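Local coordinates for FrpC operon protein (Neisseria meningitidis, PDB 5EDF) that binds the iron-regulated RTX protein FrpC and may take part in adhesion, although its precise function is not established, at residues S184-F189 with G210-V215. Residues are numbered along the deposited sequence; the frame is centred on the assembly and turned at random.
Sequences SCINGF and GYHQQV
S184 OG donates a hydrogen bond to the backbone O of V191 and also lies against the imidazole of H212, without a hydrogen bond between them. The contact packs the long helix 205-224 against the end of a beta hairpin in the large antiparallel sheet. Strand 178-186 and strand 189-193 form that hairpin.

The edge of the H212 ring is directed at the serine. H212 CE1 lies 3.3 Å from S184 OG, and OG sits near the ring plane. S184 CB is almost as close, 3.4 Å from CE1 of H212. The chi1 of S184, 69°, places OG between its own backbone N and carbonyl carbon, next to the ring edge. H212 has CG anti to its N (chi1 -170°), and this carries the ring off the helix to the strand. The ring nitrogen ND1 is hydrogen-bonded to Y193 OH. That bond probably helps fix the ring's rotation, so both polar groups here are tied to strand 189-193 as well.

I186 adds the apolar part. I186 CD1 approaches H212 CE1 obliquely, at 4.2 Å. One turn further along the helix, I186 CD1 is a looser 4.6 Å from V215 CG1. I186 also touches E216, V219 and Q220, so it follows the helix for two turns. C185 lies between S184 and I186, and its side chain turns away from the helix to form the disulfide with C108.

Beyond I186 the chain reverses through a type I' turn, with N187 and G188 at its corners. Two backbone hydrogen bonds close it: I186 N to F189 O at 2.8 Å, and F189 N to I186 O at 2.9 Å.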
loop_
_atom_site.group_PDB
_atom_site.type_symbol
_atom_site.label_atom_id
_atom_site.label_comp_id
_atom_site.label_asym_id
_atom_site.label_seq_id
_atom_site.Cartn_x
_atom_site.Cartn_y
_atom_site.Cartn_z
ATOM N N SER A 184 7.290 -5.160 -0.302
ATOM C CA SER A 184 7.209 -6.190 0.700
ATOM C C SER A 184 6.878 -7.530 0.115
ATOM O O SER A 184 6.401 -7.618 -1.046
ATOM C CB SER A 184 6.186 -5.798 1.763
ATOM O OG SER A 184 4.854 -5.819 1.243
ATOM N N CYS A 185 7.071 -8.563 0.914
ATOM C CA CYS A 185 6.704 -9.935 0.571
ATOM C C CYS A 185 5.948 -10.487 1.757
ATOM O O CYS A 185 6.444 -10.422 2.877
ATOM C CB CYS A 185 7.949 -10.776 0.282
ATOM S SG CYS A 185 8.941 -10.027 -1.075
ATOM N N ILE A 186 4.710 -10.921 1.500
ATOM C CA ILE A 186 3.784 -11.363 2.541
ATOM C C ILE A 186 3.225 -12.703 2.098
ATOM O O ILE A 186 2.464 -12.774 1.133
ATOM C CB ILE A 186 2.643 -10.343 2.742
ATOM C CG1 ILE A 186 3.207 -8.997 3.153
ATOM C CG2 ILE A 186 1.604 -10.875 3.763
ATOM C CD1 ILE A 186 2.253 -7.827 3.140
ATOM N N ASN A 187 3.596 -13.760 2.796
ATOM C CA ASN A 187 2.970 -15.073 2.594
ATOM C C ASN A 187 3.034 -15.543 1.134
ATOM O O ASN A 187 2.066 -16.103 0.640
ATOM C CB ASN A 187 1.480 -15.054 3.030
ATOM C CG ASN A 187 1.276 -14.975 4.544
ATOM O OD1 ASN A 187 2.010 -14.293 5.264
ATOM N ND2 ASN A 187 0.235 -15.658 5.024
ATOM N N GLY A 188 4.151 -15.314 0.445
ATOM C CA GLY A 188 4.317 -15.758 -0.953
ATOM C C GLY A 188 3.872 -14.737 -1.997
ATOM O O GLY A 188 4.061 -14.944 -3.214
ATOM N N PHE A 189 3.286 -13.650 -1.523
ATOM C CA PHE A 189 2.843 -12.564 -2.391
ATOM C C PHE A 189 3.820 -11.421 -2.336
ATOM O O PHE A 189 4.503 -11.228 -1.319
ATOM C CB PHE A 189 1.446 -12.048 -1.999
ATOM C CG PHE A 189 0.399 -13.112 -2.052
ATOM C CD1 PHE A 189 -0.206 -13.409 -3.240
ATOM C CD2 PHE A 189 0.057 -13.864 -0.910
ATOM C CE1 PHE A 189 -1.154 -14.474 -3.311
ATOM C CE2 PHE A 189 -0.897 -14.879 -0.956
ATOM C CZ PHE A 189 -1.483 -15.188 -2.163
ATOM N N GLY A 210 3.310 1.407 11.179
ATOM C CA GLY A 210 1.921 1.143 11.510
ATOM C C GLY A 210 1.095 0.850 10.275
ATOM O O GLY A 210 0.267 -0.066 10.273
ATOM N N TYR A 211 1.280 1.650 9.241
ATOM C CA TYR A 211 0.552 1.448 7.980
ATOM C C TYR A 211 0.898 0.073 7.441
ATOM O O TYR A 211 -0.018 -0.687 7.059
ATOM C CB TYR A 211 0.912 2.588 7.019
ATOM C CG TYR A 211 0.073 2.669 5.747
ATOM C CD1 TYR A 211 -0.687 3.776 5.479
ATOM C CD2 TYR A 211 0.073 1.626 4.825
ATOM C CE1 TYR A 211 -1.436 3.871 4.316
ATOM C CE2 TYR A 211 -0.681 1.709 3.678
ATOM C CZ TYR A 211 -1.444 2.828 3.418
ATOM O OH TYR A 211 -2.182 2.834 2.231
ATOM N N HIS A 212 2.180 -0.251 7.380
ATOM C CA HIS A 212 2.557 -1.532 6.821
ATOM C C HIS A 212 2.033 -2.704 7.618
ATOM O O HIS A 212 1.602 -3.697 7.029
ATOM C CB HIS A 212 4.060 -1.653 6.595
ATOM C CG HIS A 212 4.389 -2.860 5.812
ATOM N ND1 HIS A 212 3.874 -3.059 4.541
ATOM C CD2 HIS A 212 5.104 -3.964 6.110
ATOM C CE1 HIS A 212 4.236 -4.247 4.116
ATOM N NE2 HIS A 212 5.001 -4.817 5.041
ATOM N N GLN A 213 2.005 -2.590 8.943
ATOM C CA GLN A 213 1.440 -3.649 9.759
ATOM C C GLN A 213 -0.032 -3.854 9.405
ATOM O O GLN A 213 -0.525 -4.988 9.374
ATOM C CB GLN A 213 1.599 -3.327 11.256
ATOM C CG GLN A 213 3.020 -3.410 11.732
ATOM C CD GLN A 213 3.229 -2.883 13.153
ATOM O OE1 GLN A 213 2.477 -2.049 13.644
ATOM N NE2 GLN A 213 4.288 -3.329 13.778
ATOM N N GLN A 214 -0.760 -2.765 9.156
ATOM C CA GLN A 214 -2.151 -2.876 8.742
ATOM C C GLN A 214 -2.280 -3.563 7.377
ATOM O O GLN A 214 -3.147 -4.380 7.183
ATOM C CB GLN A 214 -2.819 -1.505 8.740
ATOM C CG GLN A 214 -2.923 -0.917 10.158
ATOM C CD GLN A 214 -3.193 0.565 10.131
ATOM O OE1 GLN A 214 -3.804 1.073 9.193
ATOM N NE2 GLN A 214 -2.729 1.274 11.145
ATOM N N VAL A 215 -1.365 -3.263 6.453
ATOM C CA VAL A 215 -1.365 -3.889 5.131
ATOM C C VAL A 215 -1.089 -5.386 5.270
ATOM O O VAL A 215 -1.755 -6.192 4.626
ATOM C CB VAL A 215 -0.362 -3.229 4.193
ATOM C CG1 VAL A 215 -0.254 -4.020 2.907
ATOM C CG2 VAL A 215 -0.778 -1.810 3.915
#